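Local coordinates for subtilisin-like protein (Prochloron didemni, PDB 3ZXY) that probably acts as a subtilisin-like serine endopeptidase, being the protease domain of PatA, a protein linked to the processing of patellamide-type cyanobactins, at residues A[9-14]-A[73-78]; A[56-61]-A[193-198]; A[138-143]-A[153-158]; A[162-167]-A[211-216]; A[186-191]-A[265-270]. The protein carries 1 engineered substitution. All blocks are in the same frame, centred on the assembly; numbering follows the deposited sequence.

Contact 1: residues A[9-14]-A[73-78]; sequences NIRVAI and QCRGLI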
# COMPACT_ATOMS: atom_id res chain seq x y z
N ASN A 9 13.35 6.84 9.88
CA ASN A 9 12.36 7.50 10.74
C ASN A 9 10.92 7.43 10.21
O ASN A 9 9.97 7.77 10.93
CB ASN A 9 12.74 8.97 10.98
CG ASN A 9 14.00 9.10 11.80
OD1 ASN A 9 15.00 9.67 11.37
ND2 ASN A 9 13.96 8.57 13.01
N ILE A 10 10.74 6.96 8.98
CA ILE A 10 9.41 6.77 8.40
C ILE A 10 9.00 5.31 8.56
O ILE A 10 9.73 4.41 8.15
CB ILE A 10 9.38 7.19 6.92
CG1 ILE A 10 9.74 8.68 6.82
CG2 ILE A 10 8.02 6.90 6.27
CD1 ILE A 10 8.86 9.62 7.63
N ARG A 11 7.82 5.10 9.12
CA ARG A 11 7.30 3.76 9.41
C ARG A 11 6.16 3.41 8.49
O ARG A 11 5.17 4.14 8.40
CB ARG A 11 6.86 3.69 10.88
CG ARG A 11 8.02 3.88 11.84
CD ARG A 11 7.57 4.10 13.27
NE ARG A 11 7.08 5.45 13.53
CZ ARG A 11 7.81 6.54 13.77
NH1 ARG A 11 9.16 6.52 13.78
NH2 ARG A 11 7.18 7.69 14.01
N VAL A 12 6.31 2.28 7.81
CA VAL A 12 5.31 1.78 6.87
C VAL A 12 4.82 0.44 7.40
O VAL A 12 5.61 -0.48 7.58
CB VAL A 12 5.91 1.57 5.48
CG1 VAL A 12 4.86 1.08 4.50
CG2 VAL A 12 6.59 2.84 4.99
N ALA A 13 3.52 0.35 7.67
CA ALA A 13 2.90 -0.90 8.13
C ALA A 13 2.32 -1.66 6.96
O ALA A 13 1.70 -1.06 6.07
CB ALA A 13 1.82 -0.61 9.15
N ILE A 14 2.55 -2.97 6.95
CA ILE A 14 1.99 -3.88 5.96
C ILE A 14 0.95 -4.71 6.70
O ILE A 14 1.30 -5.50 7.57
CB ILE A 14 3.06 -4.84 5.39
CG1 ILE A 14 4.25 -4.06 4.82
CG2 ILE A 14 2.45 -5.78 4.35
CD1 ILE A 14 3.91 -3.17 3.65
N GLN A 73 15.05 1.41 3.04
CA GLN A 73 15.58 1.94 4.30
C GLN A 73 14.52 2.41 5.29
O GLN A 73 14.85 2.77 6.41
CB GLN A 73 16.58 3.06 4.01
CG GLN A 73 17.88 2.52 3.47
CD GLN A 73 18.94 3.59 3.35
OE1 GLN A 73 18.85 4.65 3.97
NE2 GLN A 73 19.97 3.31 2.56
N CYS A 74 13.25 2.41 4.90
CA CYS A 74 12.21 2.80 5.85
C CYS A 74 12.02 1.67 6.85
O CYS A 74 12.37 0.52 6.58
CB CYS A 74 10.90 3.10 5.12
SG CYS A 74 10.98 4.63 4.15
N ARG A 75 11.46 1.98 8.01
CA ARG A 75 11.13 0.96 9.00
C ARG A 75 9.80 0.30 8.68
O ARG A 75 8.81 0.99 8.42
CB ARG A 75 11.08 1.59 10.39
CG ARG A 75 12.42 1.63 11.11
CD ARG A 75 12.20 1.80 12.60
NE ARG A 75 11.38 0.71 13.14
CZ ARG A 75 10.58 0.80 14.21
NH1 ARG A 75 10.46 1.95 14.89
NH2 ARG A 75 9.88 -0.26 14.60
N GLY A 76 9.80 -1.03 8.64
CA GLY A 76 8.61 -1.80 8.30
C GLY A 76 7.95 -2.36 9.55
O GLY A 76 8.63 -2.90 10.44
N LEU A 77 6.63 -2.20 9.62
CA LEU A 77 5.81 -2.77 10.68
C LEU A 77 4.92 -3.83 10.04
O LEU A 77 4.03 -3.52 9.22
CB LEU A 77 4.97 -1.71 11.39
CG LEU A 77 5.71 -0.52 12.00
CD1 LEU A 77 4.71 0.50 12.52
CD2 LEU A 77 6.67 -0.99 13.10
N ILE A 78 5.20 -5.09 10.36
CA ILE A 78 4.44 -6.18 9.76
C ILE A 78 3.30 -6.56 10.71
O ILE A 78 3.55 -6.96 11.84
CB ILE A 78 5.31 -7.42 9.49
CG1 ILE A 78 6.56 -7.09 8.65
CG2 ILE A 78 4.48 -8.52 8.85
CD1 ILE A 78 6.32 -6.23 7.44
O HOH W 1 11.20 4.70 13.05

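Contact 2: residues A[56-61]-A[193-198]; sequences ASIIFG and EDILGA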
# COMPACT_ATOMS: atom_id res chain seq x y z
N ALA A 56 5.15 -7.24 0.86
CA ALA A 56 6.19 -6.65 1.70
C ALA A 56 7.46 -6.46 0.89
O ALA A 56 8.13 -5.42 1.04
CB ALA A 56 6.46 -7.49 2.94
N SER A 57 7.77 -7.40 0.01
CA SER A 57 9.03 -7.35 -0.74
C SER A 57 9.07 -6.17 -1.72
O SER A 57 10.13 -5.63 -2.00
CB SER A 57 9.30 -8.68 -1.45
OG SER A 57 8.44 -8.91 -2.54
N ILE A 58 7.92 -5.78 -2.23
CA ILE A 58 7.84 -4.66 -3.18
C ILE A 58 8.34 -3.37 -2.54
O ILE A 58 8.96 -2.54 -3.21
CB ILE A 58 6.40 -4.51 -3.73
CG1 ILE A 58 6.09 -5.66 -4.69
CG2 ILE A 58 6.23 -3.17 -4.46
CD1 ILE A 58 4.59 -5.83 -4.93
N ILE A 59 8.09 -3.22 -1.24
CA ILE A 59 8.52 -2.03 -0.50
C ILE A 59 9.89 -2.24 0.13
O ILE A 59 10.76 -1.39 0.01
CB ILE A 59 7.49 -1.66 0.60
CG1 ILE A 59 6.11 -1.45 -0.05
CG2 ILE A 59 7.94 -0.43 1.40
CD1 ILE A 59 4.98 -1.27 0.93
N PHE A 60 10.10 -3.38 0.80
CA PHE A 60 11.27 -3.55 1.67
C PHE A 60 12.37 -4.46 1.14
O PHE A 60 13.39 -4.62 1.81
CB PHE A 60 10.83 -4.05 3.05
CG PHE A 60 9.94 -3.07 3.77
CD1 PHE A 60 10.47 -1.87 4.26
CD2 PHE A 60 8.60 -3.35 3.96
CE1 PHE A 60 9.66 -0.96 4.92
CE2 PHE A 60 7.79 -2.42 4.61
CZ PHE A 60 8.33 -1.25 5.07
N GLY A 61 12.19 -5.05 -0.04
CA GLY A 61 13.27 -5.82 -0.64
C GLY A 61 14.53 -4.96 -0.77
O GLY A 61 14.46 -3.77 -1.07
N GLU A 193 0.77 -5.04 -13.40
CA GLU A 193 0.93 -6.21 -14.23
C GLU A 193 2.33 -6.80 -14.07
O GLU A 193 3.32 -6.10 -14.26
CB GLU A 193 0.69 -5.82 -15.70
CG GLU A 193 0.39 -6.97 -16.62
CD GLU A 193 -0.50 -6.53 -17.77
OE1 GLU A 193 0.01 -5.80 -18.64
OE2 GLU A 193 -1.70 -6.92 -17.81
N ASP A 194 2.38 -8.08 -13.71
CA ASP A 194 3.64 -8.83 -13.63
C ASP A 194 4.67 -8.13 -12.74
O ASP A 194 5.84 -7.93 -13.11
CB ASP A 194 4.18 -9.08 -15.04
CG ASP A 194 3.24 -9.93 -15.88
OD1 ASP A 194 2.61 -10.85 -15.31
OD2 ASP A 194 3.16 -9.70 -17.11
N ILE A 195 4.23 -7.79 -11.53
CA ILE A 195 5.08 -7.14 -10.55
C ILE A 195 5.92 -8.17 -9.79
O ILE A 195 5.38 -9.14 -9.23
CB ILE A 195 4.24 -6.31 -9.54
CG1 ILE A 195 3.28 -5.34 -10.25
CG2 ILE A 195 5.14 -5.58 -8.55
CD1 ILE A 195 3.96 -4.45 -11.27
N LEU A 196 7.24 -7.96 -9.79
CA LEU A 196 8.19 -8.89 -9.14
C LEU A 196 8.07 -8.82 -7.63
O LEU A 196 7.97 -7.75 -7.04
CB LEU A 196 9.62 -8.53 -9.56
CG LEU A 196 10.73 -9.47 -9.09
CD1 LEU A 196 10.60 -10.87 -9.68
CD2 LEU A 196 12.07 -8.85 -9.44
N GLY A 197 8.04 -9.99 -6.99
CA GLY A 197 8.05 -10.04 -5.53
C GLY A 197 8.56 -11.39 -5.06
O GLY A 197 8.74 -12.31 -5.85
N ALA A 198 8.79 -11.48 -3.76
CA ALA A 198 9.32 -12.67 -3.11
C ALA A 198 8.27 -13.74 -2.84
O ALA A 198 7.10 -13.43 -2.60
CB ALA A 198 9.97 -12.27 -1.79

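Contact 3: residues A[138-143]-A[153-158]; sequences VLLVAA and HVPAAL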
# COMPACT_ATOMS: atom_id res chain seq x y z
N VAL A 138 -2.31 9.56 9.54
CA VAL A 138 -1.70 8.32 9.09
C VAL A 138 -2.37 8.02 7.76
O VAL A 138 -3.59 8.01 7.68
CB VAL A 138 -1.98 7.18 10.09
CG1 VAL A 138 -1.47 5.84 9.57
CG2 VAL A 138 -1.38 7.51 11.46
N LEU A 139 -1.60 7.77 6.71
CA LEU A 139 -2.18 7.54 5.39
C LEU A 139 -2.44 6.06 5.13
O LEU A 139 -1.52 5.25 5.16
CB LEU A 139 -1.24 8.07 4.30
CG LEU A 139 -1.63 7.78 2.86
CD1 LEU A 139 -2.98 8.43 2.53
CD2 LEU A 139 -0.55 8.29 1.91
N LEU A 140 -3.70 5.72 4.88
CA LEU A 140 -4.08 4.38 4.49
C LEU A 140 -4.05 4.32 2.96
O LEU A 140 -4.67 5.17 2.31
CB LEU A 140 -5.49 4.06 5.02
CG LEU A 140 -5.83 2.58 5.24
CD1 LEU A 140 -7.08 2.41 6.10
CD2 LEU A 140 -5.99 1.91 3.90
N VAL A 141 -3.31 3.36 2.41
CA VAL A 141 -3.20 3.16 0.96
C VAL A 141 -3.81 1.77 0.73
O VAL A 141 -3.34 0.78 1.31
CB VAL A 141 -1.74 3.19 0.48
CG1 VAL A 141 -1.68 3.05 -1.04
CG2 VAL A 141 -1.05 4.50 0.90
N ALA A 142 -4.85 1.68 -0.11
CA ALA A 142 -5.65 0.45 -0.20
C ALA A 142 -5.98 0.06 -1.63
O ALA A 142 -6.25 0.92 -2.47
CB ALA A 142 -6.94 0.58 0.62
N ALA A 143 -6.03 -1.25 -1.87
CA ALA A 143 -6.31 -1.79 -3.20
C ALA A 143 -7.75 -1.52 -3.65
O ALA A 143 -8.70 -1.78 -2.90
CB ALA A 143 -6.05 -3.29 -3.21
N HIS A 153 -14.49 -1.08 -3.30
CA HIS A 153 -14.11 -1.88 -2.14
C HIS A 153 -13.88 -0.93 -0.98
O HIS A 153 -13.51 0.23 -1.17
CB HIS A 153 -12.80 -2.64 -2.38
CG HIS A 153 -12.95 -3.89 -3.22
ND1 HIS A 153 -12.11 -4.95 -3.08
CD2 HIS A 153 -13.84 -4.22 -4.22
CE1 HIS A 153 -12.45 -5.90 -3.97
NE2 HIS A 153 -13.53 -5.48 -4.64
N VAL A 154 -14.08 -1.45 0.22
CA VAL A 154 -13.62 -0.84 1.45
C VAL A 154 -12.45 -1.67 1.98
O VAL A 154 -12.45 -2.91 1.88
CB VAL A 154 -14.76 -0.69 2.48
CG1 VAL A 154 -15.82 0.26 1.95
CG2 VAL A 154 -15.38 -2.04 2.88
N PRO A 155 -11.44 -1.01 2.55
CA PRO A 155 -11.37 0.42 2.90
C PRO A 155 -11.00 1.41 1.81
O PRO A 155 -10.98 2.62 2.08
CB PRO A 155 -10.31 0.43 4.00
CG PRO A 155 -9.40 -0.67 3.65
CD PRO A 155 -10.30 -1.75 3.12
N ALA A 156 -10.69 0.96 0.61
CA ALA A 156 -10.27 1.87 -0.46
C ALA A 156 -11.19 3.08 -0.66
O ALA A 156 -10.70 4.16 -0.98
CB ALA A 156 -10.10 1.12 -1.76
N ALA A 157 -12.50 2.90 -0.51
CA ALA A 157 -13.49 3.96 -0.74
C ALA A 157 -13.74 4.90 0.44
O ALA A 157 -14.55 5.84 0.35
CB ALA A 157 -14.82 3.34 -1.20
N LEU A 158 -13.07 4.66 1.57
CA LEU A 158 -13.41 5.37 2.80
C LEU A 158 -12.69 6.71 2.90
O LEU A 158 -11.74 6.96 2.19
CB LEU A 158 -13.14 4.48 4.01
CG LEU A 158 -14.04 3.24 4.10
CD1 LEU A 158 -13.70 2.43 5.35
CD2 LEU A 158 -15.51 3.59 4.09
O HOH W 2 -9.75 -1.78 -0.22
O HOH W 3 -9.37 -4.70 -2.42

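Contact 4: residues A[162-167]-A[211-216]; sequences LAVGAM and AFATPI. Engineered in segment 211-216: Ala-211 (natural residue Ser).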
# COMPACT_ATOMS: atom_id res chain seq x y z
N LEU A 162 -6.19 6.64 0.24
CA LEU A 162 -5.68 6.66 -1.13
C LEU A 162 -5.92 5.29 -1.74
O LEU A 162 -5.31 4.30 -1.32
CB LEU A 162 -4.18 7.01 -1.13
CG LEU A 162 -3.49 7.10 -2.49
CD1 LEU A 162 -4.24 8.01 -3.44
CD2 LEU A 162 -2.04 7.57 -2.29
N ALA A 163 -6.86 5.23 -2.68
CA ALA A 163 -7.19 4.01 -3.38
C ALA A 163 -6.25 3.80 -4.55
O ALA A 163 -5.83 4.78 -5.21
CB ALA A 163 -8.63 4.08 -3.88
N VAL A 164 -5.91 2.55 -4.85
CA VAL A 164 -4.96 2.27 -5.91
C VAL A 164 -5.51 1.23 -6.87
O VAL A 164 -5.83 0.10 -6.48
CB VAL A 164 -3.60 1.79 -5.35
CG1 VAL A 164 -2.59 1.57 -6.48
CG2 VAL A 164 -3.05 2.77 -4.31
N GLY A 165 -5.63 1.64 -8.12
CA GLY A 165 -5.95 0.74 -9.23
C GLY A 165 -4.70 0.34 -10.00
O GLY A 165 -3.61 0.85 -9.72
N ALA A 166 -4.88 -0.55 -10.98
CA ALA A 166 -3.78 -1.13 -11.73
C ALA A 166 -3.76 -0.69 -13.19
O ALA A 166 -4.81 -0.68 -13.86
CB ALA A 166 -3.83 -2.66 -11.65
N MET A 167 -2.57 -0.35 -13.67
CA MET A 167 -2.34 -0.04 -15.07
C MET A 167 -1.24 -0.95 -15.60
O MET A 167 -0.46 -1.55 -14.84
CB MET A 167 -2.01 1.44 -15.28
CG MET A 167 -0.82 1.91 -14.51
SD MET A 167 -0.43 3.62 -15.02
CE MET A 167 0.92 3.99 -13.91
N ALA A 211 -3.66 -5.50 -5.69
CA ALA A 211 -2.89 -5.78 -4.47
C ALA A 211 -1.41 -5.50 -4.61
O ALA A 211 -0.73 -5.30 -3.61
CB ALA A 211 -3.07 -7.23 -4.05
N PHE A 212 -0.89 -5.54 -5.83
CA PHE A 212 0.54 -5.38 -6.08
C PHE A 212 0.88 -3.96 -6.54
O PHE A 212 1.99 -3.47 -6.30
CB PHE A 212 1.02 -6.50 -7.00
CG PHE A 212 0.56 -7.82 -6.52
CD1 PHE A 212 1.03 -8.32 -5.32
CD2 PHE A 212 -0.45 -8.49 -7.16
CE1 PHE A 212 0.55 -9.51 -4.81
CE2 PHE A 212 -0.95 -9.67 -6.66
CZ PHE A 212 -0.43 -10.19 -5.49
N ALA A 213 -0.09 -3.29 -7.12
CA ALA A 213 0.01 -1.84 -7.41
C ALA A 213 0.03 -1.03 -6.12
O ALA A 213 0.74 -0.03 -6.01
CB ALA A 213 -1.16 -1.41 -8.30
N THR A 214 -0.78 -1.46 -5.14
CA THR A 214 -0.92 -0.75 -3.87
C THR A 214 0.43 -0.48 -3.17
O THR A 214 0.70 0.66 -2.82
CB THR A 214 -1.95 -1.48 -2.98
OG1 THR A 214 -3.23 -1.44 -3.63
CG2 THR A 214 -2.09 -0.83 -1.61
N PRO A 215 1.29 -1.51 -2.98
CA PRO A 215 2.58 -1.27 -2.32
C PRO A 215 3.54 -0.40 -3.10
O PRO A 215 4.44 0.20 -2.49
CB PRO A 215 3.13 -2.68 -2.08
CG PRO A 215 2.40 -3.54 -3.05
CD PRO A 215 1.04 -2.95 -3.16
N ILE A 216 3.38 -0.31 -4.41
CA ILE A 216 4.19 0.61 -5.19
C ILE A 216 3.86 2.03 -4.74
O ILE A 216 4.75 2.85 -4.49
CB ILE A 216 3.99 0.44 -6.70
CG1 ILE A 216 4.53 -0.94 -7.13
CG2 ILE A 216 4.73 1.55 -7.45
CD1 ILE A 216 4.29 -1.29 -8.56

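Contact 5: residues A[186-191]-A[265-270]; sequences QGILAP and GRLNVS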
# COMPACT_ATOMS: atom_id res chain seq x y z
N GLN A 186 -10.25 9.93 -5.24
CA GLN A 186 -9.18 9.51 -4.33
C GLN A 186 -8.40 8.30 -4.78
O GLN A 186 -7.64 7.72 -3.99
CB GLN A 186 -9.71 9.34 -2.91
CG GLN A 186 -10.63 8.14 -2.69
CD GLN A 186 -11.23 8.14 -1.30
OE1 GLN A 186 -11.69 9.19 -0.82
NE2 GLN A 186 -11.26 6.99 -0.66
N GLY A 187 -8.54 7.91 -6.04
CA GLY A 187 -7.82 6.77 -6.57
C GLY A 187 -6.79 7.18 -7.61
O GLY A 187 -6.99 8.12 -8.36
N ILE A 188 -5.68 6.44 -7.63
CA ILE A 188 -4.68 6.60 -8.67
C ILE A 188 -4.31 5.24 -9.23
O ILE A 188 -4.43 4.23 -8.55
CB ILE A 188 -3.42 7.37 -8.18
CG1 ILE A 188 -2.73 6.66 -7.05
CG2 ILE A 188 -3.80 8.82 -7.88
CD1 ILE A 188 -1.38 7.34 -6.77
N LEU A 189 -3.86 5.23 -10.47
CA LEU A 189 -3.39 4.00 -11.11
C LEU A 189 -1.89 3.84 -10.89
O LEU A 189 -1.11 4.79 -11.09
CB LEU A 189 -3.67 4.01 -12.62
CG LEU A 189 -5.12 4.05 -13.08
CD1 LEU A 189 -5.19 4.15 -14.60
CD2 LEU A 189 -5.88 2.81 -12.59
N ALA A 190 -1.48 2.63 -10.56
CA ALA A 190 -0.06 2.33 -10.45
C ALA A 190 0.21 1.02 -11.18
O ALA A 190 -0.72 0.27 -11.49
CB ALA A 190 0.39 2.27 -8.99
N PRO A 191 1.47 0.72 -11.49
CA PRO A 191 1.75 -0.50 -12.23
C PRO A 191 1.23 -1.72 -11.49
O PRO A 191 1.49 -1.86 -10.30
CB PRO A 191 3.28 -0.52 -12.31
CG PRO A 191 3.66 0.90 -12.23
CD PRO A 191 2.68 1.53 -11.28
N GLY A 265 -6.00 9.71 -12.03
CA GLY A 265 -4.87 9.72 -12.93
C GLY A 265 -3.84 8.65 -12.65
O GLY A 265 -3.97 7.85 -11.72
N ARG A 266 -2.79 8.66 -13.45
CA ARG A 266 -1.69 7.74 -13.32
C ARG A 266 -0.61 8.25 -12.37
O ARG A 266 -0.24 9.44 -12.44
CB ARG A 266 -1.06 7.53 -14.68
CG ARG A 266 -2.01 6.91 -15.69
CD ARG A 266 -1.30 6.79 -17.01
NE ARG A 266 -1.22 8.07 -17.70
CZ ARG A 266 -0.12 8.60 -18.25
NH1 ARG A 266 1.06 7.99 -18.18
NH2 ARG A 266 -0.21 9.76 -18.89
N LEU A 267 -0.07 7.36 -11.55
CA LEU A 267 1.03 7.68 -10.65
C LEU A 267 2.15 8.38 -11.41
O LEU A 267 2.61 7.92 -12.44
CB LEU A 267 1.58 6.41 -10.02
CG LEU A 267 2.79 6.52 -9.11
CD1 LEU A 267 2.48 7.34 -7.87
CD2 LEU A 267 3.25 5.09 -8.78
N ASN A 268 2.58 9.52 -10.85
CA ASN A 268 3.58 10.37 -11.49
C ASN A 268 4.61 10.75 -10.43
O ASN A 268 4.49 11.79 -9.78
CB ASN A 268 2.88 11.61 -12.06
CG ASN A 268 3.85 12.60 -12.68
OD1 ASN A 268 5.02 12.26 -12.92
ND2 ASN A 268 3.37 13.81 -12.95
N VAL A 269 5.63 9.91 -10.27
CA VAL A 269 6.57 10.05 -9.17
C VAL A 269 7.40 11.31 -9.34
O VAL A 269 7.55 12.08 -8.39
CB VAL A 269 7.47 8.82 -9.01
CG1 VAL A 269 8.36 8.99 -7.78
CG2 VAL A 269 6.61 7.57 -8.82
N SER A 270 7.90 11.55 -10.54
CA SER A 270 8.70 12.78 -10.78
C SER A 270 7.87 14.03 -10.54
O SER A 270 8.33 14.97 -9.89
CB SER A 270 9.33 12.78 -12.18
OG SER A 270 8.36 12.67 -13.18

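Contact 1: residues A[9-14]-A[73-78]
Leu-77 rests on two side chains of the adjacent strand at once: its CB meets Ala-13 CB at 4.0 Å, and its CD1 methyl reaches Arg-11 CB at 4.2 Å. With CG anti to the carbonyl carbon (chi1 -56°), the branch leans back along its strand toward the Arg-11 and Arg-75 pair on the same face. Those two arginines run side by side, pointing the same way. Arg-11 CG lies over one face of the Arg-75 guanidinium, and Arg-11 CD touches Arg-75 NH1 at 3.9 Å, so aliphatic carbon rather than like charge makes the contact. The guanidinium planes are turned 51° apart. A water sits in plane at the edge of the Arg-11 group, 2.8 Å from Arg-11 NH1, and bonds only weakly to Arg-75 NH1; Arg-11 NE is held by Gly-105 O.

Beneath these side chains runs a parallel beta ladder of the central subtilase sheet. Val-12 N binds Arg-75 O at 2.9 Å, Leu-77 N binds Val-12 O, and Ile-14 N binds Leu-77 O at 2.8 Å; the Arg-75 N to Ile-10 O bond is more bent (143°). The opposite face is apolar, Ile-14 CG1 touching Ile-78 CD1 at 4.0 Å, and there Gly-76, lacking a side chain, lets the Phe-60 ring of helix 47-60 pack directly on its CA.

Contact 2: residues A[56-61]-A[193-198]
Ile-58 overlaps Ile-195 at the end of its longer branch: Ile-58 CD1 meets Ile-195 CG2 at 3.7 Å, the two side chains crossing at about a right angle. Ile-58 CG1 also lies against Leu-196 O, 3.7 Å away, which suits a branched apolar residue, able to cover a methyl and a carbonyl oxygen together. The preceding residue, Ser-57, supplies the polar link. Its OG is tucked between its own backbone N and C (chi1 71°), where it accepts a nearly straight bond from Ala-198 N (2.9 Å, 164°) and is also hydrogen-bonded to His-54 O of its own helix. Gly-197 CA approaches Ser-57 OG to 3.2 Å, and a side chain on that residue would be tight against the hydroxyl. Ser-57 CB and Ala-198 CB close the contact at 3.7 Å. With Ser-57 replaced by an alanine, the Ala-198 N-H is likely to lose its acceptor in helix 47-60, and the strand one of its ties to the helix. Helix 47-60, which also bears the predicted catalytic His-51, lies between strand 11-16, on which Ile-59 and Phe-60 pack, and helix 210-230, where Ile-58 meets Pro-215 and Ile-216; Ser-57 and Ile-58 join it to the two-stranded antiparallel sheet of 195-198 and 204-207.

Contact 3: residues A[138-143]-A[153-158]
Ala-143 O is gripped by two waters that bridge it to the other segment. One donates to Ala-143 O at 2.9 Å and accepts from Ala-156 N at 3.0 Å; the other donates to Ala-143 O at 3.0 Å and lies 2.8 Å from His-153 ND1. The imidazole can meet this second water because chi2 (-151°) swings ND1 away from its own CA, while NE2, at the far side of the ring, is tied to Asn-147 OD1. Water therefore does the polar work between the segments, and the direct touches are van der Waals contacts. Ala-156 CB comes within 3.4 Å of Ala-143 O, and Ala-142 CB presses on Ala-156 CA at 3.7 Å. The small alanine side chains suit backbones that come this close. Beside them the Pro-155 ring turns its CG toward both Ala-142 CB, at 4.1 Å, and Leu-140 CD2, at 4.3 Å, extending the apolar strip along the strand face that is covered further on by helix 124-135.

The peptide bond before Pro-155 is cis. It bends the chain just before a type I turn from Pro-155 to Leu-158, and proline, which tolerates the cis form better than other residues, suits that place. Gln-186 gives NE2 to both Ala-156 O and Leu-158 O, steadying the turn. In subtilisins the strand equivalent to 139-143 leads to the oxyanion-hole asparagine, and the chain running into a cis-proline helps to line the S1 pocket; the geometry here is consistent with both, with Ala-143 close to the engineered Ala-211.

Contact 4: residues A[162-167]-A[211-216]
Val-164 and Ala-213 carry the apolar packing. Val-164 CG1, anti to the backbone N (chi1 -177°), lies against Ala-213 CB at 3.8 Å and against the Ala-213 carbonyl carbon at 3.7 Å, so that the methyl covers backbone as well as side chain. Ala-166 CB touches the same alanine methyl more loosely, at 4.5 Å. A beta-branched residue suits the sheet side, its two methyls spread against the helix backbone, while the alanine lets the helix settle close to the strand, their axes 7.0 Å apart at 119°.

Contacts between carbon and polar atoms come next. Ala-213 CB sits 3.6 Å from Gly-165 O, whose own hydrogen bond goes to Ala-190 N of the next strand. Thr-214 OG1 rests 3.7 Å from Val-164 CB, but its polar partner is Thr-210 O. The torsion chi1 (-63°) sets this hydroxyl beside the backbone N, facing the preceding helical turn, so a buried oxygen is satisfied within its own helix.

The backbone adds a kink: Pro-215 has no N-H to give to the turn before it.

This helix start fits the subtilase serine signature, Gly-Thr-Ser-x-(Ser or Ala)-x-Pro, with Ala-213, Thr-214 and Pro-215 in its last three places. Ala-211, an engineered replacement of the serine predicted to be the nucleophile, stands at its head near His-51, and the strand behind the helix is part of the central parallel sheet.

Contact 5: residues A[186-191]-A[265-270]
Two first torsions bring Ile-188 and Leu-267 together. Ile-188 has CG1 placed between its backbone N and carbonyl carbon (chi1 61°), and Leu-267 has CG opposite its backbone N (chi1 176°); the side chains meet at a slant, CD1 of Ile-188 lying 4.0 Å from CD1 of Leu-267. The other methyl of Leu-267, CD2, reaches Ala-190 CB at 4.0 Å and borders the Pro-191 ring at CD. A leucine suits this place because its two methyls can reach alternate residues, Ile-188 and Ala-190, on one face of the strand, and Leu-244 of helix 237-247 packs on it as well.

The backbones are bound at Leu-189, which uses both of its polar atoms. Leu-189 N donates to Gly-265 O at 2.9 Å, the donor lying somewhat above the carbonyl plane. Leu-189 O accepts from Leu-267 N at 2.8 Å, nearly along its C=O axis, and lies only 3.3 Å from Leu-267 CB. Together they make a single bridge of Leu-189 with Arg-266. Gly-265 has a positive phi (139°) at which a side chain would jam against the preceding carbonyl. Leu-189 CD1 touches the aliphatic part of Arg-266 at CG, 4.3 Å, whereas the charged end of that arginine turns to Pro-250 O. Just beyond, Asn-268 N-caps helix 269-278 through Gly-271 N.

Strand 187-191 is outermost in the sheet, so these main-chain bonds satisfy Leu-189 at what would otherwise be an unfinished edge. Both bonds use main-chain atoms, so residue type matters through the backbone shape allowed at Gly-265 and through the apolar packing of Leu-267.

From the N terminus, contact 1 opens on strand 11-16, and before it closes at residues 73-78, contact 2 has opened on helix 47-60; the two therefore cross. Contact 3 then closes a short loop on strand 139-143, nested wholly inside the long loop that contact 2 completes at residues 193-198. Contact 4 starts on strand 162-167 and closes on helix 210-230 at residues 211-216; contact 5 begins on strand 187-191 and closes only at residues 265-270, so contacts 2, 4 and 5 all cross one another. Contacts 1, 3, 4 and 5 reach the central parallel sheet. Contact 2 ties helix 47-60 to strand 195-198, contact 4 seats helix 210-230 on the sheet, and the two helices touch.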